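Local coordinates for protein NEDD8-conjugating enzyme UBC12 (Saccharomyces cerevisiae, PDB 3O2U) that accepts the ubiquitin-like protein Rub1 (NEDD8) from its E1 complex and catalyses its covalent attachment to other proteins, chiefly the cullin Cdc53, at residues 82-87 with 97-102; 114-119 with 136-141. One frame throughout, in Å; residues are numbered along the deposited sequence.

Contact 1 of 2, residues 82-87 with 97-102; sequences INFNLD and PKVVCL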
loop_
_atom_site.group_PDB
_atom_site.type_symbol
_atom_site.label_atom_id
_atom_site.label_comp_id
_atom_site.label_asym_id
_atom_site.label_seq_id
_atom_site.Cartn_x
_atom_site.Cartn_y
_atom_site.Cartn_z
ATOM N N ILE A 82 -9.985 0.537 -6.651
ATOM C CA ILE A 82 -8.588 0.126 -6.800
ATOM C C ILE A 82 -8.081 -0.440 -5.490
ATOM O O ILE A 82 -8.072 0.250 -4.479
ATOM C CB ILE A 82 -7.678 1.283 -7.238
ATOM C CG1 ILE A 82 -8.249 1.981 -8.487
ATOM C CG2 ILE A 82 -6.270 0.759 -7.503
ATOM C CD1 ILE A 82 -9.271 3.102 -8.176
ATOM N N ASN A 83 -7.719 -1.718 -5.479
ATOM C CA ASN A 83 -7.243 -2.313 -4.240
ATOM C C ASN A 83 -5.727 -2.459 -4.208
ATOM O O ASN A 83 -5.081 -2.624 -5.248
ATOM C CB ASN A 83 -7.973 -3.634 -3.901
ATOM C CG ASN A 83 -7.838 -4.693 -4.991
ATOM O OD1 ASN A 83 -7.635 -4.384 -6.163
ATOM N ND2 ASN A 83 -7.968 -5.960 -4.596
ATOM N N PHE A 84 -5.171 -2.375 -3.000
ATOM C CA PHE A 84 -3.728 -2.438 -2.773
ATOM C C PHE A 84 -3.472 -3.422 -1.639
ATOM O O PHE A 84 -4.262 -3.524 -0.700
ATOM C CB PHE A 84 -3.165 -1.083 -2.311
ATOM C CG PHE A 84 -3.340 0.030 -3.304
ATOM C CD1 PHE A 84 -2.315 0.369 -4.185
ATOM C CD2 PHE A 84 -4.531 0.742 -3.360
ATOM C CE1 PHE A 84 -2.479 1.423 -5.106
ATOM C CE2 PHE A 84 -4.698 1.794 -4.275
ATOM C CZ PHE A 84 -3.678 2.130 -5.144
ATOM N N ASN A 85 -2.354 -4.127 -1.717
ATOM C CA ASN A 85 -1.889 -4.912 -0.584
ATOM C C ASN A 85 -0.779 -4.120 0.082
ATOM O O ASN A 85 0.073 -3.547 -0.601
ATOM C CB ASN A 85 -1.353 -6.268 -1.038
ATOM C CG ASN A 85 -2.356 -7.398 -0.849
ATOM O OD1 ASN A 85 -3.419 -7.217 -0.258
ATOM N ND2 ASN A 85 -2.016 -8.571 -1.358
ATOM N N LEU A 86 -0.806 -4.060 1.407
ATOM C CA LEU A 86 0.279 -3.444 2.169
ATOM C C LEU A 86 0.947 -4.523 3.024
ATOM O O LEU A 86 0.286 -5.119 3.887
ATOM C CB LEU A 86 -0.263 -2.330 3.075
ATOM C CG LEU A 86 -0.606 -0.965 2.450
ATOM C CD1 LEU A 86 -1.673 -1.087 1.379
ATOM C CD2 LEU A 86 -1.070 -0.035 3.533
ATOM N N ASP A 87 2.235 -4.772 2.787
ATOM C CA ASP A 87 2.986 -5.840 3.458
ATOM C C ASP A 87 4.037 -5.248 4.407
ATOM O O ASP A 87 4.952 -4.548 3.956
ATOM C CB ASP A 87 3.704 -6.716 2.423
ATOM C CG ASP A 87 2.768 -7.282 1.364
ATOM O OD1 ASP A 87 1.572 -7.453 1.638
ATOM O OD2 ASP A 87 3.236 -7.570 0.241
ATOM N N PRO A 97 5.346 -0.062 4.965
ATOM C CA PRO A 97 5.054 -1.342 4.311
ATOM C C PRO A 97 5.385 -1.255 2.840
ATOM O O PRO A 97 5.429 -0.156 2.279
ATOM C CB PRO A 97 3.536 -1.479 4.474
ATOM C CG PRO A 97 3.048 -0.026 4.517
ATOM C CD PRO A 97 4.115 0.645 5.368
ATOM N N LYS A 98 5.618 -2.406 2.219
ATOM C CA LYS A 98 5.644 -2.482 0.764
ATOM C C LYS A 98 4.207 -2.349 0.247
ATOM O O LYS A 98 3.317 -2.988 0.759
ATOM C CB LYS A 98 6.229 -3.825 0.327
ATOM C CG LYS A 98 6.019 -4.139 -1.145
ATOM C CD LYS A 98 7.080 -5.100 -1.628
ATOM C CE LYS A 98 6.937 -5.389 -3.112
ATOM N NZ LYS A 98 5.716 -6.199 -3.350
ATOM N N VAL A 99 3.979 -1.494 -0.744
ATOM C CA VAL A 99 2.638 -1.293 -1.270
ATOM C C VAL A 99 2.603 -1.847 -2.695
ATOM O O VAL A 99 3.481 -1.545 -3.502
ATOM C CB VAL A 99 2.265 0.207 -1.242
ATOM C CG1 VAL A 99 0.906 0.463 -1.897
ATOM C CG2 VAL A 99 2.308 0.723 0.197
ATOM N N VAL A 100 1.611 -2.682 -2.980
ATOM C CA VAL A 100 1.439 -3.258 -4.313
ATOM C C VAL A 100 0.014 -3.026 -4.790
ATOM O O VAL A 100 -0.936 -3.419 -4.111
ATOM C CB VAL A 100 1.686 -4.790 -4.292
ATOM C CG1 VAL A 100 1.499 -5.377 -5.673
ATOM C CG2 VAL A 100 3.080 -5.098 -3.777
ATOM N N CYS A 101 -0.145 -2.397 -5.947
ATOM C CA CYS A 101 -1.484 -2.224 -6.532
ATOM C C CYS A 101 -1.900 -3.522 -7.224
ATOM O O CYS A 101 -1.131 -4.095 -7.992
ATOM C CB CYS A 101 -1.515 -1.050 -7.524
ATOM S SG CYS A 101 -3.166 -0.781 -8.275
ATOM N N LEU A 102 -3.115 -3.983 -6.939
ATOM C CA LEU A 102 -3.554 -5.309 -7.326
ATOM C C LEU A 102 -4.389 -5.292 -8.595
ATOM O O LEU A 102 -4.923 -6.319 -8.993
ATOM C CB LEU A 102 -4.372 -5.947 -6.197
ATOM C CG LEU A 102 -3.680 -5.989 -4.840
ATOM C CD1 LEU A 102 -4.560 -6.727 -3.847
ATOM C CD2 LEU A 102 -2.311 -6.658 -4.968
#
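The Phe84 ring overlaps the side chain of Cys101, with CE1 of Phe84 3.6 Å from CB of Cys101. SG of Cys101, anti to the backbone N (chi1 -180°), lies obliquely over the ring, 4.5 Å from the Phe84 centroid, in a sulfur-aromatic contact. The same SG of Cys101 comes to 3.5 Å from CG2 of Ile82. The face of Phe84 and Cys101 also carries Leu86 and Val99 side by side, CG of Leu86 meeting CG2 of Val99 at 4.1 Å, and it is covered in part by helix 131-143. Beneath these side chains runs the antiparallel hairpin of the ubiquitin-conjugating (UBC) sheet. Asn85 and Val100 form a hydrogen-bonded pair, with Asn85 N to Val100 O at 2.9 Å and a return bond from Val100 N to Asn85 O; both donors lie in the carbonyl plane. Asp87 and Lys98 repeat this double exchange. Just past the strand, Leu102 CD1 sits 3.6 Å from Asn83 ND2 and also touches the Asn85 amide. Asn83 bonds Lys103 through OD1 and Glu67 through ND2; Asp87 OD1 salt-bridges Lys65. The chemistry thus differs by face: apolar on the helix side, mixed where Asn85, Asp87 and Val100 point.

Contact 2 of 2, residues 114-119 with 136-141; sequences GNVCLN and TGLLFL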
loop_
_atom_site.group_PDB
_atom_site.type_symbol
_atom_site.label_atom_id
_atom_site.label_comp_id
_atom_site.label_asym_id
_atom_site.label_seq_id
_atom_site.Cartn_x
_atom_site.Cartn_y
_atom_site.Cartn_z
ATOM N N GLY A 114 2.245 -3.148 -10.730
ATOM C CA GLY A 114 1.634 -2.867 -9.440
ATOM C C GLY A 114 2.456 -1.951 -8.540
ATOM O O GLY A 114 2.009 -1.597 -7.443
ATOM N N ASN A 115 3.654 -1.569 -8.992
ATOM C CA ASN A 115 4.473 -0.584 -8.290
ATOM C C ASN A 115 3.807 0.789 -8.189
ATOM O O ASN A 115 3.227 1.288 -9.158
ATOM C CB ASN A 115 5.847 -0.446 -8.973
ATOM C CG ASN A 115 6.675 -1.706 -8.875
ATOM O OD1 ASN A 115 7.094 -2.265 -9.888
ATOM N ND2 ASN A 115 6.904 -2.173 -7.650
ATOM N N VAL A 116 3.911 1.415 -7.023
ATOM C CA VAL A 116 3.226 2.676 -6.790
ATOM C C VAL A 116 4.202 3.764 -6.393
ATOM O O VAL A 116 4.886 3.637 -5.380
ATOM C CB VAL A 116 2.193 2.571 -5.653
ATOM C CG1 VAL A 116 1.442 3.873 -5.529
ATOM C CG2 VAL A 116 1.227 1.413 -5.893
ATOM N N CYS A 117 4.245 4.843 -7.177
ATOM C CA CYS A 117 5.133 5.970 -6.895
ATOM C C CYS A 117 4.454 7.028 -6.035
ATOM O O CYS A 117 3.709 7.878 -6.521
ATOM C CB CYS A 117 5.657 6.609 -8.184
ATOM S SG CYS A 117 6.934 7.869 -7.881
ATOM N N LEU A 118 4.720 6.959 -4.741
ATOM C CA LEU A 118 4.103 7.845 -3.781
ATOM C C LEU A 118 5.234 8.295 -2.881
ATOM O O LEU A 118 5.922 7.455 -2.304
ATOM C CB LEU A 118 3.064 7.063 -2.979
ATOM C CG LEU A 118 2.310 7.800 -1.885
ATOM C CD1 LEU A 118 1.401 8.868 -2.506
ATOM C CD2 LEU A 118 1.517 6.812 -1.045
ATOM N N ASN A 119 5.443 9.608 -2.782
ATOM C CA ASN A 119 6.621 10.150 -2.099
ATOM C C ASN A 119 6.784 9.664 -0.662
ATOM O O ASN A 119 7.903 9.403 -0.206
ATOM C CB ASN A 119 6.592 11.682 -2.109
ATOM C CG ASN A 119 5.440 12.245 -1.293
ATOM O OD1 ASN A 119 4.387 11.602 -1.143
ATOM N ND2 ASN A 119 5.637 13.440 -0.741
ATOM N N THR A 136 -4.308 7.859 3.228
ATOM C CA THR A 136 -4.726 9.133 2.679
ATOM C C THR A 136 -3.936 9.457 1.405
ATOM O O THR A 136 -4.486 9.994 0.453
ATOM C CB THR A 136 -4.544 10.254 3.706
ATOM O OG1 THR A 136 -5.379 9.977 4.836
ATOM C CG2 THR A 136 -4.936 11.604 3.097
ATOM N N GLY A 137 -2.644 9.119 1.397
ATOM C CA GLY A 137 -1.797 9.324 0.232
ATOM C C GLY A 137 -2.228 8.538 -0.993
ATOM O O GLY A 137 -2.189 9.047 -2.117
ATOM N N LEU A 138 -2.644 7.294 -0.782
ATOM C CA LEU A 138 -3.146 6.452 -1.871
ATOM C C LEU A 138 -4.452 7.046 -2.420
ATOM O O LEU A 138 -4.682 7.087 -3.617
ATOM C CB LEU A 138 -3.352 5.015 -1.374
ATOM C CG LEU A 138 -2.043 4.312 -0.984
ATOM C CD1 LEU A 138 -2.283 2.918 -0.392
ATOM C CD2 LEU A 138 -1.106 4.240 -2.177
ATOM N N LEU A 139 -5.299 7.533 -1.533
ATOM C CA LEU A 139 -6.530 8.167 -1.976
ATOM C C LEU A 139 -6.196 9.374 -2.860
ATOM O O LEU A 139 -6.662 9.472 -3.991
ATOM C CB LEU A 139 -7.349 8.603 -0.773
ATOM C CG LEU A 139 -8.687 9.276 -1.106
ATOM C CD1 LEU A 139 -9.508 8.412 -2.049
ATOM C CD2 LEU A 139 -9.463 9.588 0.170
ATOM N N PHE A 140 -5.361 10.265 -2.337
ATOM C CA PHE A 140 -4.995 11.527 -2.994
ATOM C C PHE A 140 -4.382 11.340 -4.394
ATOM O O PHE A 140 -4.471 12.226 -5.246
ATOM C CB PHE A 140 -4.028 12.296 -2.080
ATOM C CG PHE A 140 -3.878 13.754 -2.422
ATOM C CD1 PHE A 140 -4.922 14.639 -2.226
ATOM C CD2 PHE A 140 -2.679 14.242 -2.926
ATOM C CE1 PHE A 140 -4.774 15.995 -2.540
ATOM C CE2 PHE A 140 -2.528 15.589 -3.240
ATOM C CZ PHE A 140 -3.573 16.463 -3.045
ATOM N N LEU A 141 -3.758 10.189 -4.634
ATOM C CA LEU A 141 -3.240 9.872 -5.961
ATOM C C LEU A 141 -4.346 9.892 -7.014
ATOM O O LEU A 141 -4.115 10.214 -8.178
ATOM C CB LEU A 141 -2.603 8.474 -5.978
ATOM C CG LEU A 141 -1.190 8.229 -5.445
ATOM C CD1 LEU A 141 -0.917 6.736 -5.459
ATOM C CD2 LEU A 141 -0.145 8.954 -6.275
#
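Gly137 O meets two groups at once: Leu141 N bonds it at 3.2 Å within the helix, and Leu118 CD1 rests 3.6 Å away from it across the contact. In the UBC fold, as here, the loop bearing the active-site cysteine packs on the helix that follows, so that the predicted thioester residue, Cys117, is flanked by two inward-turned apolar side chains. Leu118 holds CG anti to its amide nitrogen (chi1 179°), extending its branch to the helix, where CD2 of Leu118 meets CD2 of Leu138 at 3.8 Å and the two leucines cross nearly at a right angle. The other methyl of Leu118 lies against Leu141 CG. Two residues earlier, Val116 CG1 comes to 3.7 Å from Leu141 CD1, the pair crossing obliquely. Cys117 directs its CB away from the helix, and its side chain touches Asp149 and Leu151, while its carbonyl oxygen lies 4.0 Å from Leu141 CD2. Replacing Leu118 with an alanine would probably open a gap over Gly137 and leave Leu138 and Leu141 only Val116 as a shared apolar neighbour from the loop. Glycine suits position 137, since a CB there would stand only 3.3 Å from Leu118 CD2.

How the contacts relate
The two contacts illustrate closure in series. From the N terminus the chain passes helices 3-21 and 29-39 before entering the four-strand antiparallel sheet at strand 47-51. It reaches strand 82-87, loops through nine residues and returns along 97-102, where contact 1 closes the hairpin at the sheet's last strand. It then runs on to 114-119, and contact 2 closes across the sixteen intervening residues, on helix 131-143; neither contact nests in or crosses the other. They nevertheless touch. A probable hydrogen bond joins Cys101 N to Gly114 O, tying the edge strand to the active-site loop. Val116 joins both, its CG2 packing against Phe84, Val99 and Cys101 while its CG1 faces the helix. Sheet, loop and helix therefore share one apolar core.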